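PDB 3PV2: DegQ from Legionella fallonii, which is a self-compartmentizing protease of the HtrA family that assembles into large 12-mers, probably also acts as a chaperone, and carries two PDZ domains behind a trypsin-like protease domain. Local coordinates for residues N192-D197 with G234-I239; I305-N310 with I336-N341; V388-A393 with A402-G407. One frame throughout, in Å; residues are numbered along the deposited sequence.

Contact 1 (N192-D197 with G234-I239); sequences NFIQTD and GFAIPI
The carbonyl oxygen of Ala236 is met by three groups from 192-197. Ile194 N donates its hydrogen to Ala236 O at 2.8 Å, the CA-H of Phe193 adds a weaker contact, and the edge of the Phe193 ring places CD1 3.6 Å from Ala236 O, with the oxygen in the ring plane. Ile194 O is used in a similar way, accepting Ala236 N at 2.9 Å while the CA-H of Phe235 approaches with CA 3.2 Å from Ile194 O. At the next hydrogen-bonded pair, two residues on, Thr196 N donates to Gly234 O at 2.8 Å and Gly234 N returns a bond to Thr196 O. These four backbone bonds join the strands as antiparallel neighbours, their short axes at 150°.

Gln195 and Phe235 lie on one face of the sheet, side by side and pointing the same way. Phe193 comes up beside them. Its chi1 of -72° sets the ring anti to the carbonyl carbon, and the side chain runs about at right angles to that of Phe235, the ring planes inclined at 60° and the Phe193 and Phe235 centroids 5.6 Å apart. Phe193 CB packs on Phe235 CD1, and Phe193 CE1 reaches Ile237 CG1 at 3.8 Å. On the other face Ile194 packs on Ala236 and slides past Pro238, CD1 lying 3.9 Å from Pro238 CB; Leu209 covers both Ile194 and Ala236. The hydroxyl of Thr196 turns to Ile176 O and Ala198 N. Asp197 OD2 accepts the backbone N-H of Phe174 of a neighbouring subunit.

Pro238 holds the N-cap position of helix 239-252, so the pairing runs directly into that helix. The two strands are adjacent staves of the second six-stranded antiparallel barrel, characteristic of the trypsin fold.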
loop_
_atom_site.group_PDB
_atom_site.type_symbol
_atom_site.label_atom_id
_atom_site.label_comp_id
_atom_site.label_asym_id
_atom_site.label_seq_id
_atom_site.Cartn_x
_atom_site.Cartn_y
_atom_site.Cartn_z
ATOM N N ASN B 192 -38.227 -21.274 -14.554
ATOM C CA ASN B 192 -39.330 -20.686 -15.252
ATOM C C ASN B 192 -39.963 -19.672 -14.307
ATOM O O ASN B 192 -40.354 -20.004 -13.165
ATOM C CB ASN B 192 -40.355 -21.731 -15.673
ATOM C CG ASN B 192 -41.773 -21.242 -15.490
ATOM O OD1 ASN B 192 -42.068 -20.056 -15.747
ATOM N ND2 ASN B 192 -42.650 -22.122 -15.010
ATOM N N PHE B 193 -40.072 -18.462 -14.814
ATOM C CA PHE B 193 -40.514 -17.305 -14.097
ATOM C C PHE B 193 -41.300 -16.434 -15.048
ATOM O O PHE B 193 -41.094 -16.413 -16.241
ATOM C CB PHE B 193 -39.349 -16.439 -13.628
ATOM C CG PHE B 193 -38.558 -17.020 -12.512
ATOM C CD1 PHE B 193 -39.118 -17.195 -11.273
ATOM C CD2 PHE B 193 -37.214 -17.339 -12.692
ATOM C CE1 PHE B 193 -38.383 -17.720 -10.226
ATOM C CE2 PHE B 193 -36.465 -17.870 -11.649
ATOM C CZ PHE B 193 -37.054 -18.056 -10.405
ATOM N N ILE B 194 -42.235 -15.730 -14.447
ATOM C CA ILE B 194 -42.780 -14.566 -15.033
ATOM C C ILE B 194 -41.797 -13.433 -14.804
ATOM O O ILE B 194 -41.256 -13.231 -13.727
ATOM C CB ILE B 194 -44.115 -14.251 -14.389
ATOM C CG1 ILE B 194 -45.073 -15.434 -14.528
ATOM C CG2 ILE B 194 -44.741 -13.066 -15.034
ATOM C CD1 ILE B 194 -46.250 -15.326 -13.595
ATOM N N GLN B 195 -41.571 -12.661 -15.839
ATOM C CA GLN B 195 -40.727 -11.489 -15.701
ATOM C C GLN B 195 -41.639 -10.287 -15.892
ATOM O O GLN B 195 -42.496 -10.292 -16.797
ATOM C CB GLN B 195 -39.583 -11.519 -16.705
ATOM C CG GLN B 195 -38.921 -10.175 -16.868
ATOM C CD GLN B 195 -37.704 -10.122 -17.857
ATOM O OE1 GLN B 195 -36.952 -11.082 -17.979
ATOM N NE2 GLN B 195 -37.522 -8.967 -18.529
ATOM N N THR B 196 -41.433 -9.253 -15.071
ATOM C CA THR B 196 -42.266 -8.037 -15.070
ATOM C C THR B 196 -41.388 -6.816 -14.931
ATOM O O THR B 196 -40.262 -6.915 -14.441
ATOM C CB THR B 196 -43.211 -8.087 -13.842
ATOM O OG1 THR B 196 -44.109 -6.974 -13.851
ATOM C CG2 THR B 196 -42.429 -7.934 -12.614
ATOM N N ASP B 197 -41.860 -5.646 -15.358
ATOM C CA ASP B 197 -41.271 -4.375 -14.917
ATOM C C ASP B 197 -41.969 -3.731 -13.699
ATOM O O ASP B 197 -41.711 -2.622 -13.374
ATOM C CB ASP B 197 -41.092 -3.381 -16.073
ATOM C CG ASP B 197 -42.424 -2.963 -16.726
ATOM O OD1 ASP B 197 -43.414 -3.652 -16.411
ATOM O OD2 ASP B 197 -42.411 -1.975 -17.518
ATOM N N GLY B 234 -38.283 -7.452 -12.394
ATOM C CA GLY B 234 -38.578 -8.438 -11.360
ATOM C C GLY B 234 -39.208 -9.743 -11.863
ATOM O O GLY B 234 -39.590 -9.886 -13.044
ATOM N N PHE B 235 -39.362 -10.687 -10.930
ATOM C CA PHE B 235 -39.739 -12.038 -11.236
ATOM C C PHE B 235 -40.772 -12.544 -10.302
ATOM O O PHE B 235 -40.751 -12.205 -9.112
ATOM C CB PHE B 235 -38.525 -12.921 -11.117
ATOM C CG PHE B 235 -37.504 -12.651 -12.142
ATOM C CD1 PHE B 235 -37.627 -13.197 -13.398
ATOM C CD2 PHE B 235 -36.459 -11.798 -11.882
ATOM C CE1 PHE B 235 -36.705 -12.932 -14.373
ATOM C CE2 PHE B 235 -35.503 -11.527 -12.868
ATOM C CZ PHE B 235 -35.637 -12.093 -14.109
ATOM N N ALA B 236 -41.651 -13.400 -10.817
ATOM C CA ALA B 236 -42.671 -14.043 -10.033
ATOM C C ALA B 236 -42.709 -15.517 -10.431
ATOM O O ALA B 236 -42.476 -15.830 -11.610
ATOM C CB ALA B 236 -44.007 -13.437 -10.333
ATOM N N ILE B 237 -43.022 -16.388 -9.470
ATOM C CA ILE B 237 -43.169 -17.813 -9.716
ATOM C C ILE B 237 -44.620 -18.052 -10.098
ATOM O O ILE B 237 -45.506 -17.643 -9.368
ATOM C CB ILE B 237 -42.824 -18.615 -8.462
ATOM C CG1 ILE B 237 -41.390 -18.250 -8.018
ATOM C CG2 ILE B 237 -42.961 -20.152 -8.722
ATOM C CD1 ILE B 237 -41.202 -18.371 -6.504
ATOM N N PRO B 238 -44.880 -18.611 -11.298
ATOM C CA PRO B 238 -46.268 -18.646 -11.775
ATOM C C PRO B 238 -47.178 -19.511 -10.913
ATOM O O PRO B 238 -46.772 -20.550 -10.411
ATOM C CB PRO B 238 -46.173 -19.228 -13.200
ATOM C CG PRO B 238 -44.811 -19.829 -13.309
ATOM C CD PRO B 238 -43.955 -19.328 -12.180
ATOM N N ILE B 239 -48.393 -19.049 -10.724
ATOM C CA ILE B 239 -49.225 -19.589 -9.700
ATOM C C ILE B 239 -49.567 -21.067 -9.955
ATOM O O ILE B 239 -49.732 -21.832 -9.007
ATOM C CB ILE B 239 -50.515 -18.778 -9.562
ATOM C CG1 ILE B 239 -51.282 -19.167 -8.310
ATOM C CG2 ILE B 239 -51.374 -19.008 -10.752
ATOM C CD1 ILE B 239 -50.538 -18.927 -7.071
#

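Contact 2 (I305-N310 with I336-N341)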
loop_
_atom_site.group_PDB
_atom_site.type_symbol
_atom_site.label_atom_id
_atom_site.label_comp_id
_atom_site.label_asym_id
_atom_site.label_seq_id
_atom_site.Cartn_x
_atom_site.Cartn_y
_atom_site.Cartn_z
ATOM N N ILE B 305 -42.632 -35.551 -30.627
ATOM C CA ILE B 305 -43.134 -34.311 -30.072
ATOM C C ILE B 305 -44.191 -34.667 -29.011
ATOM O O ILE B 305 -45.256 -35.267 -29.354
ATOM C CB ILE B 305 -43.814 -33.482 -31.159
ATOM C CG1 ILE B 305 -42.915 -33.223 -32.379
ATOM C CG2 ILE B 305 -44.282 -32.114 -30.603
ATOM C CD1 ILE B 305 -41.786 -32.505 -32.040
ATOM N N ILE B 306 -43.969 -34.239 -27.772
ATOM C CA ILE B 306 -44.902 -34.515 -26.730
ATOM C C ILE B 306 -46.030 -33.517 -26.799
ATOM O O ILE B 306 -45.784 -32.314 -26.784
ATOM C CB ILE B 306 -44.249 -34.429 -25.330
ATOM C CG1 ILE B 306 -43.281 -35.583 -25.113
ATOM C CG2 ILE B 306 -45.358 -34.402 -24.276
ATOM C CD1 ILE B 306 -42.212 -35.311 -23.988
ATOM N N THR B 307 -47.249 -33.976 -26.968
ATOM C CA THR B 307 -48.403 -33.040 -27.001
ATOM C C THR B 307 -49.313 -33.086 -25.758
ATOM O O THR B 307 -50.195 -32.222 -25.579
ATOM C CB THR B 307 -49.236 -33.259 -28.239
ATOM O OG1 THR B 307 -49.703 -34.607 -28.244
ATOM C CG2 THR B 307 -48.397 -33.034 -29.460
ATOM N N GLN B 308 -49.092 -34.061 -24.893
ATOM C CA GLN B 308 -49.880 -34.241 -23.697
ATOM C C GLN B 308 -49.201 -35.154 -22.694
ATOM O O GLN B 308 -48.706 -36.261 -23.041
ATOM C CB GLN B 308 -51.215 -34.905 -24.008
ATOM C CG GLN B 308 -52.322 -34.468 -23.055
ATOM C CD GLN B 308 -53.736 -35.045 -23.408
ATOM O OE1 GLN B 308 -54.331 -35.835 -22.629
ATOM N NE2 GLN B 308 -54.260 -34.649 -24.558
ATOM N N ILE B 309 -49.248 -34.710 -21.451
ATOM C CA ILE B 309 -48.798 -35.506 -20.299
ATOM C C ILE B 309 -49.984 -35.576 -19.286
ATOM O O ILE B 309 -50.459 -34.528 -18.803
ATOM C CB ILE B 309 -47.592 -34.846 -19.656
ATOM C CG1 ILE B 309 -46.391 -34.933 -20.610
ATOM C CG2 ILE B 309 -47.251 -35.508 -18.294
ATOM C CD1 ILE B 309 -45.184 -34.287 -20.091
ATOM N N ASN B 310 -50.458 -36.791 -19.020
ATOM C CA ASN B 310 -51.685 -37.018 -18.228
ATOM C C ASN B 310 -52.838 -36.204 -18.791
ATOM O O ASN B 310 -53.245 -36.438 -19.904
ATOM C CB ASN B 310 -51.445 -36.749 -16.732
ATOM C CG ASN B 310 -50.508 -37.777 -16.091
ATOM O OD1 ASN B 310 -50.404 -38.910 -16.564
ATOM N ND2 ASN B 310 -49.788 -37.364 -15.036
ATOM N N ILE B 336 -48.638 -38.469 -24.597
ATOM C CA ILE B 336 -49.139 -38.574 -25.963
ATOM C C ILE B 336 -48.131 -37.850 -26.821
ATOM O O ILE B 336 -47.792 -36.751 -26.509
ATOM C CB ILE B 336 -50.581 -37.966 -26.131
ATOM C CG1 ILE B 336 -51.618 -38.811 -25.370
ATOM C CG2 ILE B 336 -51.032 -37.910 -27.630
ATOM C CD1 ILE B 336 -53.044 -38.274 -25.553
ATOM N N VAL B 337 -47.628 -38.492 -27.864
ATOM C CA VAL B 337 -46.630 -37.872 -28.767
ATOM C C VAL B 337 -47.103 -37.948 -30.217
ATOM O O VAL B 337 -47.993 -38.656 -30.568
ATOM C CB VAL B 337 -45.184 -38.480 -28.642
ATOM C CG1 VAL B 337 -44.593 -38.311 -27.154
ATOM C CG2 VAL B 337 -45.189 -39.900 -29.045
ATOM N N GLU B 338 -46.461 -37.155 -31.048
ATOM C CA GLU B 338 -46.601 -37.266 -32.472
ATOM C C GLU B 338 -45.278 -37.816 -32.940
ATOM O O GLU B 338 -44.248 -37.267 -32.628
ATOM C CB GLU B 338 -46.804 -35.902 -33.139
ATOM C CG GLU B 338 -48.166 -35.299 -32.975
ATOM C CD GLU B 338 -49.187 -35.880 -33.904
ATOM O OE1 GLU B 338 -48.919 -36.182 -35.079
ATOM O OE2 GLU B 338 -50.309 -36.040 -33.442
ATOM N N ARG B 339 -45.301 -38.873 -33.722
ATOM C CA ARG B 339 -44.109 -39.361 -34.300
ATOM C C ARG B 339 -44.263 -39.511 -35.778
ATOM O O ARG B 339 -44.942 -40.391 -36.202
ATOM C CB ARG B 339 -43.751 -40.729 -33.676
ATOM C CG ARG B 339 -42.565 -41.456 -34.368
ATOM C CD ARG B 339 -42.212 -42.841 -33.641
ATOM N NE ARG B 339 -42.048 -42.649 -32.196
ATOM C CZ ARG B 339 -42.071 -43.602 -31.274
ATOM N NH1 ARG B 339 -42.250 -44.874 -31.604
ATOM N NH2 ARG B 339 -41.936 -43.268 -29.994
ATOM N N ASP B 340 -43.481 -38.732 -36.533
ATOM C CA ASP B 340 -43.647 -38.595 -38.009
ATOM C C ASP B 340 -45.146 -38.442 -38.359
ATOM O O ASP B 340 -45.646 -39.161 -39.172
ATOM C CB ASP B 340 -43.065 -39.814 -38.766
ATOM C CG ASP B 340 -41.583 -40.102 -38.410
ATOM O OD1 ASP B 340 -41.186 -41.298 -38.457
ATOM O OD2 ASP B 340 -40.853 -39.146 -38.049
ATOM N N ASN B 341 -45.826 -37.556 -37.656
ATOM C CA ASN B 341 -47.261 -37.247 -37.873
ATOM C C ASN B 341 -48.287 -38.270 -37.414
ATOM O O ASN B 341 -49.485 -38.065 -37.606
ATOM C CB ASN B 341 -47.502 -36.848 -39.327
ATOM C CG ASN B 341 -47.103 -35.444 -39.547
ATOM O OD1 ASN B 341 -46.015 -35.167 -39.996
ATOM N ND2 ASN B 341 -47.961 -34.526 -39.128
HETATM O O HOH W 1 -51.016 -35.328 -30.515
#
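With chi1 at 59°, Thr307 places OG1 between its own backbone N and carbonyl carbon, on the side of Ile336, whose CG2 lies 3.6 Å from Thr307 OG1. The same rotation sends the Thr307 methyl group toward Glu338 CG. Glu338 is bent at chi2 (-79°), and this turns its carboxylate to a water that donates to OE2 and is also hydrogen-bonded to Thr307 OG1, 2.7 Å from the water oxygen. One solvent molecule thus bridges the two strands on the face of Thr307 and Glu338.

In the backbone, Ile336 O receives Thr307 N at 2.9 Å and, weakly, Gln308 N at 3.4 Å. Two successive residues therefore face a single partner, and the psi of -9° at Thr307 is the local kink that permits it. Beyond the kink, Ile336 N donates almost straight to Gln308 O at 2.7 Å, and Gln308 CB runs alongside Ile336 CB, 3.8 Å away. Before it, Ile305 and Glu338 exchange two backbone bonds, the shorter from Glu338 N to Ile305 O at 2.8 Å. The opposite face carries Ile306 and Val337, whose CG1 atoms touch at 3.7 Å.

Ile309, further along the same strand, packs on helix 318-325, and Arg339 forms a salt bridge with Asp304. A classic beta bulge thus interrupts the pairing of antiparallel strands 305-309 and 332-339 in the first PDZ domain.

Contact 3 (V388-A393 with A402-G407); sequences VQVVGA and AGIRPG
The ring of Pro406 lies against the end of strand 384-393, with CB 3.8 Å from Val391 O and CG 4.1 Å from Ala393 N, while Trp400 of helix 398-402 also packs on it. Trp400 makes a cation-pi interaction with the neighbouring Arg405 as well. At the edge of that guanidinium group, Ile404 O lies almost in its plane and takes NH1 at 2.8 Å, although NH1 itself stands well above the carbonyl plane; NH1 also bonds Trp400 O. The setting is the second PDZ domain, where the turn after helix 398-402 folds back on a sheet strand before entering strand 409-413.

The turn starts with a Schellman motif, Gly403 leaving the helix at positive phi. Ile404 then directs its CB toward the strand. Val390 meets it at about a right angle: its chi1 of 177° puts CG1 anti to the backbone N, and both methyl groups face Ile404 CG2, which is 3.8 Å from Val390 CG2 and 4.1 Å from Val390 CG1. Leu448 and Val450 continue this apolar cluster around Ile404.

On the strand, Val391 and Gly392 both pair with Ala371 in a classic beta bulge. The CB of Val391 is directed away from the turn, and the side chain packs on Gln377 of a neighbouring subunit. Gln389 OE1 accepts a hydrogen bond from Arg373 NE.

A single direct hydrogen bond joins the two segments. Gly407 N donates to Val390 O at 2.7 Å, arriving head-on with a C=O...N angle of 172°, and the CA-H of Pro406 approaches that same oxygen, CA lying 3.4 Å from Val390 O.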
loop_
_atom_site.group_PDB
_atom_site.type_symbol
_atom_site.label_atom_id
_atom_site.label_comp_id
_atom_site.label_asym_id
_atom_site.label_seq_id
_atom_site.Cartn_x
_atom_site.Cartn_y
_atom_site.Cartn_z
ATOM N N VAL B 388 -8.012 -49.942 -24.257
ATOM C CA VAL B 388 -9.214 -49.103 -24.173
ATOM C C VAL B 388 -8.866 -47.939 -23.307
ATOM O O VAL B 388 -8.448 -48.123 -22.147
ATOM C CB VAL B 388 -10.395 -49.871 -23.557
ATOM C CG1 VAL B 388 -11.547 -48.901 -23.166
ATOM C CG2 VAL B 388 -10.913 -50.882 -24.573
ATOM N N GLN B 389 -9.005 -46.744 -23.843
ATOM C CA GLN B 389 -8.717 -45.538 -23.121
ATOM C C GLN B 389 -9.878 -45.122 -22.323
ATOM O O GLN B 389 -11.023 -45.114 -22.830
ATOM C CB GLN B 389 -8.372 -44.436 -24.096
ATOM C CG GLN B 389 -8.140 -43.100 -23.520
ATOM C CD GLN B 389 -7.631 -42.139 -24.569
ATOM O OE1 GLN B 389 -8.321 -41.844 -25.553
ATOM N NE2 GLN B 389 -6.451 -41.652 -24.374
ATOM N N VAL B 390 -9.626 -44.738 -21.065
ATOM C CA VAL B 390 -10.717 -44.234 -20.210
ATOM C C VAL B 390 -10.732 -42.711 -20.401
ATOM O O VAL B 390 -9.833 -42.002 -19.972
ATOM C CB VAL B 390 -10.478 -44.519 -18.747
ATOM C CG1 VAL B 390 -11.613 -43.905 -17.898
ATOM C CG2 VAL B 390 -10.296 -46.081 -18.494
ATOM N N VAL B 391 -11.743 -42.205 -21.080
ATOM C CA VAL B 391 -11.803 -40.819 -21.433
ATOM C C VAL B 391 -12.386 -40.091 -20.256
ATOM O O VAL B 391 -12.078 -38.947 -20.049
ATOM C CB VAL B 391 -12.835 -40.691 -22.615
ATOM C CG1 VAL B 391 -13.168 -39.171 -23.006
ATOM C CG2 VAL B 391 -12.306 -41.449 -23.796
ATOM N N GLY B 392 -13.271 -40.746 -19.494
ATOM C CA GLY B 392 -13.891 -40.118 -18.337
ATOM C C GLY B 392 -14.254 -41.207 -17.329
ATOM O O GLY B 392 -14.453 -42.368 -17.681
ATOM N N ALA B 393 -14.349 -40.834 -16.057
ATOM C CA ALA B 393 -14.787 -41.757 -15.022
ATOM C C ALA B 393 -15.527 -41.000 -13.957
ATOM O O ALA B 393 -14.959 -40.098 -13.360
ATOM C CB ALA B 393 -13.542 -42.416 -14.435
ATOM N N ALA B 402 -11.546 -47.816 -7.373
ATOM C CA ALA B 402 -10.410 -48.738 -7.538
ATOM C C ALA B 402 -9.188 -47.955 -7.925
ATOM O O ALA B 402 -8.068 -48.441 -7.783
ATOM C CB ALA B 402 -10.664 -49.755 -8.614
ATOM N N GLY B 403 -9.360 -46.745 -8.398
ATOM C CA GLY B 403 -8.182 -45.955 -8.769
ATOM C C GLY B 403 -8.008 -45.619 -10.230
ATOM O O GLY B 403 -7.069 -44.981 -10.585
ATOM N N ILE B 404 -8.909 -46.036 -11.092
ATOM C CA ILE B 404 -8.823 -45.639 -12.496
ATOM C C ILE B 404 -9.060 -44.156 -12.596
ATOM O O ILE B 404 -9.941 -43.589 -11.897
ATOM C CB ILE B 404 -9.912 -46.384 -13.253
ATOM C CG1 ILE B 404 -9.641 -47.892 -13.141
ATOM C CG2 ILE B 404 -10.019 -45.917 -14.683
ATOM C CD1 ILE B 404 -10.754 -48.751 -13.735
ATOM N N ARG B 405 -8.309 -43.496 -13.479
ATOM C CA ARG B 405 -8.524 -42.079 -13.757
ATOM C C ARG B 405 -8.526 -41.774 -15.273
ATOM O O ARG B 405 -7.901 -42.507 -16.084
ATOM C CB ARG B 405 -7.375 -41.274 -13.124
ATOM C CG ARG B 405 -7.335 -41.291 -11.583
ATOM C CD ARG B 405 -8.462 -40.488 -10.951
ATOM N NE ARG B 405 -8.430 -40.583 -9.484
ATOM C CZ ARG B 405 -8.941 -41.563 -8.754
ATOM N NH1 ARG B 405 -9.571 -42.619 -9.305
ATOM N NH2 ARG B 405 -8.861 -41.465 -7.443
ATOM N N PRO B 406 -9.203 -40.683 -15.648
ATOM C CA PRO B 406 -9.258 -40.296 -17.033
ATOM C C PRO B 406 -7.883 -40.317 -17.620
ATOM O O PRO B 406 -6.916 -39.959 -16.942
ATOM C CB PRO B 406 -9.823 -38.872 -16.986
ATOM C CG PRO B 406 -10.753 -38.923 -15.699
ATOM C CD PRO B 406 -9.892 -39.729 -14.750
ATOM N N GLY B 407 -7.753 -40.770 -18.870
ATOM C CA GLY B 407 -6.408 -40.887 -19.434
ATOM C C GLY B 407 -5.765 -42.229 -19.337
ATOM O O GLY B 407 -4.879 -42.494 -20.127
HETATM O O HOH W 2 -4.766 -41.580 -22.516
#

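In the fold
The three contacts follow one another along the chain, each closing before the next opens, and no two touch. Contact 1 belongs to the second barrel of the protease domain, contact 2 to the sheet of the first PDZ domain, and contact 3 to the second PDZ domain. The centres lie about 28 Å apart for contacts 1 and 2, about 39 Å for contacts 2 and 3, and about 44 Å for contacts 1 and 3, the last pair on opposite sides of the chain's centre. The series thus reflects separate modules strung along one chain. Contacts 1 and 3 each reach a neighbouring subunit, consistent with the protease domain and second PDZ domain both taking part in subunit contacts of the 12-mer.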